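Long-range contacts in mandelate racemase/muconate lactonizing enzyme (PDB 2OG9), which probably catalyses metal-assisted racemisation of a mandelate-like hydroxy acid, as a mandelate racemase-type member of the enolase superfamily: residues Cys23-Ile31 with Met44-Ala52; Gly190-Arg201 with Met226-Asn234. All coordinates share one frame; numbering follows the deposited sequence.

Contact 1 of 2, residues Cys23-Ile31 with Met44-Ala52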
# COMPACT_ATOMS: atom_id res chain seq x y z
N CYS A 23 -44.82 -1.11 20.23
CA CYS A 23 -45.45 -2.38 20.56
C CYS A 23 -44.49 -3.39 21.17
O CYS A 23 -43.46 -3.71 20.58
CB CYS A 23 -46.07 -2.94 19.28
SG CYS A 23 -46.79 -4.57 19.42
N TYR A 24 -44.81 -3.89 22.36
CA TYR A 24 -43.95 -4.87 23.02
C TYR A 24 -44.40 -6.30 22.78
O TYR A 24 -45.38 -6.77 23.37
CB TYR A 24 -43.85 -4.57 24.51
CG TYR A 24 -42.98 -3.37 24.79
CD1 TYR A 24 -41.66 -3.52 25.21
CD2 TYR A 24 -43.46 -2.07 24.58
CE1 TYR A 24 -40.84 -2.41 25.41
CE2 TYR A 24 -42.65 -0.96 24.77
CZ TYR A 24 -41.34 -1.14 25.19
OH TYR A 24 -40.53 -0.05 25.40
N LEU A 25 -43.67 -6.97 21.90
CA LEU A 25 -43.93 -8.36 21.53
C LEU A 25 -43.44 -9.33 22.59
O LEU A 25 -42.24 -9.45 22.82
CB LEU A 25 -43.24 -8.66 20.20
CG LEU A 25 -43.26 -10.10 19.69
CD1 LEU A 25 -44.69 -10.51 19.36
CD2 LEU A 25 -42.37 -10.21 18.45
N PRO A 26 -44.36 -10.04 23.25
CA PRO A 26 -43.93 -10.99 24.27
C PRO A 26 -43.43 -12.26 23.58
O PRO A 26 -44.00 -12.69 22.59
CB PRO A 26 -45.20 -11.23 25.08
CG PRO A 26 -46.25 -11.17 24.03
CD PRO A 26 -45.83 -9.98 23.18
N LEU A 27 -42.34 -12.83 24.09
CA LEU A 27 -41.81 -14.04 23.48
C LEU A 27 -42.32 -15.26 24.23
O LEU A 27 -42.28 -15.30 25.46
CB LEU A 27 -40.28 -14.01 23.49
CG LEU A 27 -39.64 -12.83 22.74
CD1 LEU A 27 -38.13 -12.94 22.81
CD2 LEU A 27 -40.10 -12.83 21.29
N ALA A 28 -42.83 -16.24 23.49
CA ALA A 28 -43.37 -17.45 24.10
C ALA A 28 -42.27 -18.18 24.87
O ALA A 28 -42.54 -18.92 25.81
CB ALA A 28 -43.95 -18.36 23.03
N THR A 29 -41.03 -17.96 24.45
CA THR A 29 -39.89 -18.60 25.08
C THR A 29 -38.76 -17.62 25.36
O THR A 29 -38.12 -17.12 24.44
CB THR A 29 -39.35 -19.74 24.19
OG1 THR A 29 -38.07 -20.16 24.68
CG2 THR A 29 -39.23 -19.29 22.74
N PRO A 30 -38.49 -17.34 26.65
CA PRO A 30 -37.42 -16.42 27.03
C PRO A 30 -36.07 -16.92 26.52
O PRO A 30 -35.85 -18.14 26.44
CB PRO A 30 -37.49 -16.43 28.55
CG PRO A 30 -38.95 -16.66 28.81
CD PRO A 30 -39.27 -17.75 27.83
N ILE A 31 -35.18 -16.01 26.17
CA ILE A 31 -33.86 -16.40 25.67
C ILE A 31 -32.74 -15.53 26.21
O ILE A 31 -32.94 -14.35 26.50
CB ILE A 31 -33.81 -16.37 24.12
CG1 ILE A 31 -33.94 -14.93 23.60
CG2 ILE A 31 -34.93 -17.23 23.55
CD1 ILE A 31 -35.30 -14.31 23.80
N MSE A 44 -34.00 -12.53 27.89
CA MSE A 44 -34.87 -11.65 27.11
C MSE A 44 -36.25 -12.29 26.94
O MSE A 44 -36.37 -13.39 26.41
CB MSE A 44 -34.25 -11.37 25.74
CG MSE A 44 -35.10 -10.48 24.86
SE MSE A 44 -34.16 -9.95 23.26
CE MSE A 44 -34.68 -11.40 22.09
N THR A 45 -37.28 -11.58 27.38
CA THR A 45 -38.64 -12.10 27.31
C THR A 45 -39.56 -11.35 26.35
O THR A 45 -40.72 -11.73 26.18
CB THR A 45 -39.30 -12.09 28.70
OG1 THR A 45 -39.42 -10.74 29.16
CG2 THR A 45 -38.45 -12.88 29.69
N GLU A 46 -39.05 -10.29 25.73
CA GLU A 46 -39.85 -9.51 24.81
C GLU A 46 -39.00 -8.69 23.84
O GLU A 46 -37.80 -8.51 24.05
CB GLU A 46 -40.78 -8.57 25.59
CG GLU A 46 -40.08 -7.77 26.68
CD GLU A 46 -40.99 -6.77 27.34
OE1 GLU A 46 -42.18 -7.10 27.58
OE2 GLU A 46 -40.53 -5.65 27.64
N ILE A 47 -39.63 -8.20 22.78
CA ILE A 47 -38.95 -7.38 21.79
C ILE A 47 -39.80 -6.14 21.53
O ILE A 47 -41.00 -6.24 21.26
CB ILE A 47 -38.75 -8.14 20.46
CG1 ILE A 47 -37.84 -9.35 20.68
CG2 ILE A 47 -38.12 -7.21 19.41
CD1 ILE A 47 -37.61 -10.18 19.44
N ALA A 48 -39.18 -4.96 21.64
CA ALA A 48 -39.90 -3.71 21.41
C ALA A 48 -39.93 -3.40 19.92
O ALA A 48 -38.89 -3.28 19.28
CB ALA A 48 -39.21 -2.57 22.17
N ILE A 49 -41.13 -3.28 19.36
CA ILE A 49 -41.27 -2.99 17.94
C ILE A 49 -41.81 -1.58 17.74
O ILE A 49 -42.79 -1.19 18.37
CB ILE A 49 -42.27 -3.97 17.25
CG1 ILE A 49 -41.91 -5.42 17.57
CG2 ILE A 49 -42.30 -3.71 15.76
CD1 ILE A 49 -40.61 -5.90 16.97
N LEU A 50 -41.17 -0.80 16.88
CA LEU A 50 -41.64 0.55 16.60
C LEU A 50 -42.34 0.54 15.24
O LEU A 50 -41.70 0.34 14.21
CB LEU A 50 -40.49 1.56 16.56
CG LEU A 50 -40.88 2.95 16.04
CD1 LEU A 50 -41.86 3.59 17.00
CD2 LEU A 50 -39.64 3.82 15.87
N PHE A 51 -43.65 0.74 15.24
CA PHE A 51 -44.40 0.77 14.00
C PHE A 51 -44.62 2.21 13.55
O PHE A 51 -44.88 3.10 14.36
CB PHE A 51 -45.77 0.10 14.18
CG PHE A 51 -45.72 -1.40 14.23
CD1 PHE A 51 -45.37 -2.13 13.10
CD2 PHE A 51 -46.02 -2.07 15.41
CE1 PHE A 51 -45.33 -3.53 13.15
CE2 PHE A 51 -45.98 -3.47 15.47
CZ PHE A 51 -45.63 -4.19 14.33
N ALA A 52 -44.49 2.44 12.25
CA ALA A 52 -44.72 3.75 11.67
C ALA A 52 -45.73 3.58 10.56
O ALA A 52 -45.60 2.69 9.71
CB ALA A 52 -43.42 4.33 11.11

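Contact 2 of 2, residues Gly190-Arg201 with Met226-Asn234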
# COMPACT_ATOMS: atom_id res chain seq x y z
N GLY A 190 -15.74 -25.98 24.40
CA GLY A 190 -15.75 -26.23 22.96
C GLY A 190 -16.00 -27.67 22.56
O GLY A 190 -16.60 -27.94 21.52
N ALA A 191 -15.53 -28.61 23.38
CA ALA A 191 -15.72 -30.03 23.09
C ALA A 191 -17.20 -30.34 22.98
O ALA A 191 -17.61 -31.19 22.19
CB ALA A 191 -15.08 -30.88 24.18
N LEU A 192 -18.01 -29.65 23.79
CA LEU A 192 -19.45 -29.85 23.78
C LEU A 192 -20.05 -29.44 22.44
O LEU A 192 -20.82 -30.20 21.84
CB LEU A 192 -20.11 -29.03 24.90
CG LEU A 192 -20.43 -29.76 26.21
CD1 LEU A 192 -21.50 -30.81 25.96
CD2 LEU A 192 -19.17 -30.40 26.78
N ASP A 193 -19.71 -28.25 21.96
CA ASP A 193 -20.23 -27.78 20.68
C ASP A 193 -19.87 -28.78 19.59
O ASP A 193 -20.73 -29.22 18.83
CB ASP A 193 -19.65 -26.41 20.33
CG ASP A 193 -20.08 -25.33 21.30
OD1 ASP A 193 -21.24 -25.35 21.74
OD2 ASP A 193 -19.25 -24.45 21.62
N ILE A 194 -18.59 -29.14 19.52
CA ILE A 194 -18.13 -30.08 18.52
C ILE A 194 -18.94 -31.37 18.58
O ILE A 194 -19.25 -31.98 17.56
CB ILE A 194 -16.63 -30.40 18.71
CG1 ILE A 194 -15.82 -29.10 18.63
CG2 ILE A 194 -16.16 -31.37 17.63
CD1 ILE A 194 -14.33 -29.30 18.77
N ALA A 195 -19.28 -31.79 19.80
CA ALA A 195 -20.06 -33.00 20.00
C ALA A 195 -21.48 -32.80 19.49
O ALA A 195 -22.01 -33.63 18.73
CB ALA A 195 -20.08 -33.37 21.48
N ARG A 196 -22.10 -31.70 19.90
CA ARG A 196 -23.46 -31.38 19.49
C ARG A 196 -23.59 -31.26 17.97
O ARG A 196 -24.54 -31.79 17.38
CB ARG A 196 -23.91 -30.08 20.16
CG ARG A 196 -24.06 -30.20 21.67
CD ARG A 196 -24.14 -28.85 22.36
NE ARG A 196 -25.33 -28.08 22.02
CZ ARG A 196 -26.57 -28.44 22.34
NH1 ARG A 196 -26.79 -29.55 23.03
NH2 ARG A 196 -27.60 -27.67 21.99
N VAL A 197 -22.64 -30.57 17.34
CA VAL A 197 -22.66 -30.41 15.89
C VAL A 197 -22.44 -31.75 15.21
O VAL A 197 -23.07 -32.04 14.19
CB VAL A 197 -21.57 -29.41 15.42
CG1 VAL A 197 -21.56 -29.34 13.89
CG2 VAL A 197 -21.83 -28.03 16.00
N THR A 198 -21.55 -32.56 15.77
CA THR A 198 -21.28 -33.88 15.20
C THR A 198 -22.55 -34.71 15.27
O THR A 198 -22.90 -35.41 14.32
CB THR A 198 -20.16 -34.61 15.99
OG1 THR A 198 -18.95 -33.85 15.92
CG2 THR A 198 -19.91 -36.00 15.40
N ALA A 199 -23.24 -34.60 16.41
CA ALA A 199 -24.49 -35.33 16.64
C ALA A 199 -25.58 -34.91 15.67
O ALA A 199 -26.32 -35.75 15.15
CB ALA A 199 -24.95 -35.11 18.07
N VAL A 200 -25.69 -33.61 15.43
CA VAL A 200 -26.69 -33.09 14.51
C VAL A 200 -26.38 -33.54 13.09
O VAL A 200 -27.26 -33.99 12.36
CB VAL A 200 -26.74 -31.54 14.55
CG1 VAL A 200 -27.72 -31.02 13.51
CG2 VAL A 200 -27.16 -31.08 15.93
N ARG A 201 -25.11 -33.42 12.70
CA ARG A 201 -24.69 -33.82 11.36
C ARG A 201 -24.96 -35.29 11.08
O ARG A 201 -25.42 -35.65 10.00
CB ARG A 201 -23.20 -33.52 11.16
CG ARG A 201 -22.57 -34.20 9.94
CD ARG A 201 -23.32 -33.90 8.65
NE ARG A 201 -23.27 -32.49 8.27
CZ ARG A 201 -22.18 -31.86 7.84
NH1 ARG A 201 -21.03 -32.52 7.73
NH2 ARG A 201 -22.24 -30.58 7.50
N MSE A 226 -11.31 -23.33 16.98
CA MSE A 226 -12.63 -23.86 16.66
C MSE A 226 -12.89 -23.90 15.15
O MSE A 226 -13.47 -24.86 14.65
CB MSE A 226 -13.73 -23.05 17.35
CG MSE A 226 -13.74 -23.20 18.86
SE MSE A 226 -13.92 -25.05 19.41
CE MSE A 226 -15.85 -25.19 19.39
N CYS A 227 -12.48 -22.86 14.44
CA CYS A 227 -12.68 -22.84 12.99
C CYS A 227 -11.89 -23.99 12.38
O CYS A 227 -12.36 -24.66 11.46
CB CYS A 227 -12.22 -21.50 12.40
SG CYS A 227 -13.34 -20.12 12.75
N ARG A 228 -10.68 -24.21 12.89
CA ARG A 228 -9.82 -25.29 12.40
C ARG A 228 -10.55 -26.63 12.50
O ARG A 228 -10.59 -27.40 11.55
CB ARG A 228 -8.53 -25.34 13.23
CG ARG A 228 -7.55 -26.43 12.81
CD ARG A 228 -7.04 -26.20 11.39
NE ARG A 228 -6.26 -24.97 11.29
CZ ARG A 228 -5.89 -24.42 10.13
NH1 ARG A 228 -6.22 -25.00 8.99
NH2 ARG A 228 -5.19 -23.29 10.13
N ILE A 229 -11.13 -26.88 13.67
CA ILE A 229 -11.85 -28.12 13.92
C ILE A 229 -13.08 -28.27 13.03
O ILE A 229 -13.35 -29.35 12.51
CB ILE A 229 -12.28 -28.21 15.40
CG1 ILE A 229 -11.04 -28.18 16.30
CG2 ILE A 229 -13.07 -29.49 15.63
CD1 ILE A 229 -11.36 -27.99 17.77
N PHE A 230 -13.81 -27.18 12.83
CA PHE A 230 -15.02 -27.21 12.01
C PHE A 230 -14.79 -27.36 10.51
O PHE A 230 -15.71 -27.73 9.78
CB PHE A 230 -15.86 -25.95 12.25
CG PHE A 230 -16.65 -25.98 13.53
CD1 PHE A 230 -17.46 -27.07 13.85
CD2 PHE A 230 -16.61 -24.89 14.41
CE1 PHE A 230 -18.22 -27.08 15.03
CE2 PHE A 230 -17.36 -24.90 15.59
CZ PHE A 230 -18.17 -25.99 15.89
N GLU A 231 -13.57 -27.09 10.05
CA GLU A 231 -13.26 -27.18 8.62
C GLU A 231 -13.78 -28.43 7.91
O GLU A 231 -14.40 -28.33 6.85
CB GLU A 231 -11.74 -27.08 8.39
CG GLU A 231 -11.16 -25.67 8.46
CD GLU A 231 -11.40 -24.86 7.19
OE1 GLU A 231 -12.57 -24.52 6.89
OE2 GLU A 231 -10.42 -24.55 6.49
N PRO A 232 -13.52 -29.63 8.47
CA PRO A 232 -13.99 -30.87 7.85
C PRO A 232 -15.51 -30.97 7.72
O PRO A 232 -16.03 -31.66 6.84
CB PRO A 232 -13.43 -31.96 8.76
CG PRO A 232 -12.20 -31.32 9.33
CD PRO A 232 -12.69 -29.93 9.65
N PHE A 233 -16.22 -30.28 8.61
CA PHE A 233 -17.68 -30.28 8.63
C PHE A 233 -18.35 -29.70 7.39
O PHE A 233 -19.50 -30.02 7.10
CB PHE A 233 -18.19 -29.52 9.86
CG PHE A 233 -18.14 -30.31 11.14
CD1 PHE A 233 -19.22 -31.08 11.53
CD2 PHE A 233 -17.01 -30.27 11.95
CE1 PHE A 233 -19.19 -31.82 12.72
CE2 PHE A 233 -16.96 -31.00 13.14
CZ PHE A 233 -18.05 -31.77 13.52
N ASN A 234 -17.64 -28.85 6.67
CA ASN A 234 -18.19 -28.21 5.47
C ASN A 234 -19.46 -27.42 5.79
O ASN A 234 -20.48 -27.56 5.11
CB ASN A 234 -18.51 -29.25 4.39
CG ASN A 234 -17.27 -29.78 3.71
OD1 ASN A 234 -16.36 -29.03 3.38
ND2 ASN A 234 -17.24 -31.09 3.48

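Contact 1 of 2, residues Cys23-Ile31 with Met44-Ala52
The methyl of Ala48 sits over one face of the Tyr24 ring. Ala48 CB is 4.1 Å from the centroid of Tyr24 and 29° off the normal, a CH-pi contact. Tyr24 CG stands anti to the carbonyl carbon (chi1 -74°), which carries the ring across to the next strand. Glu46 OE2 approaches CD1 of Tyr24 obliquely at 3.4 Å. Glu46 OE1 salt-bridges Arg376, which also makes a cation-pi contact with Tyr24.

The other sheet face bears Cys23, Leu25, Ile47 and Ile49. Cys23 CB meets the edge of the Phe51 ring, 3.8 Å from CE2. Further on, Leu27 splits its branches. Its CD2 leans on Ile47 CD1 at 4.1 Å, and its CD1 on CE of Met44, a selenomethionine, at 3.8 Å. The bend at chi3 (90°) of Met44 turns CE onto the neighbouring ends of Leu27 and Ile31.

The backbones pair antiparallel: Cys23 and Ile49 bond to each other both ways, as do Leu25 and Ile47. Past the strand end, Leu27 N still bonds Thr45 O at 2.9 Å.

These are the two inner strands of the four-stranded N-terminal sheet. Strand 61-69 flanks 46-56, and strand 375-382 flanks 15-26. Helix 73-83 packs on Tyr24 and Leu50, while Trp374 of helix 370-374 packs on Cys23 and Leu25.

Contact 2 of 2, residues Gly190-Arg201 with Met226-Asn234
Two successive outer helices of the TIM barrel meet here. Ile194 and Val197 face Ile229 and Phe230 of helix 220-230, and Phe233 on the 3-10 turn that follows it. In sequence, strand 210-213 lies between the helices, and Val197 also packs on its Val212. The helix segments run roughly parallel, 24° apart, with axes 11.3 Å from each other at closest approach.

At the start of helix 190-204, Met226, a selenomethionine, curls over Gly190. The lack of a side chain there lets Met226 CE come to 3.6 Å from Gly190 O. Ile194 CD1 presses into the fork of Ile229, tightly, at 3.4 Å from CG2 of that residue.

Val197 is shared by two rings. Its CG2 touches Phe230 CE1, and its CG1 lies 3.6 Å from Phe233 CE1. Thr198 OG1 sits at the rim of the Phe233 ring, near its plane, 3.3 Å from CZ. The same hydroxyl bonds back to Ile194 O within its own helix.

Arg201 closes the far end. Its chain folds at chi2 (54°) and again at chi3. Arg201 NH1 and NH2 both hydrogen-bond Phe233 O, at 3.0 and 2.8 Å, neither bond quite straight. Cutting this arginine back to alanine is likely to leave Phe233 O without both donors and to lose the polar tie from helix 190-204 to the turn. The guanidinium meets the carbonyl end-on, with Phe233 O only 8° out of its plane.

Overall arrangement
Contact 1 belongs to the N-terminal domain and contact 2 to the barrel wall. Their centres are 32 Å apart and their nearest atoms about 13 Å, so they do not touch. In this superfamily the active site lies at the C-terminal ends of the barrel strands, beneath the N-terminal domain. The loop joining the two segments of contact 1 is not modelled over residues 32-43; in relatives such a loop helps close the site. Contact 2 lies on the barrel's outside. On that exterior, the side chain of Asn234 is about 12 Å from a calcium ion. Ala254 and Phe257 take part in a calcium site seen in the crystal. Arg228 salt-bridges Asp258 of a second subunit.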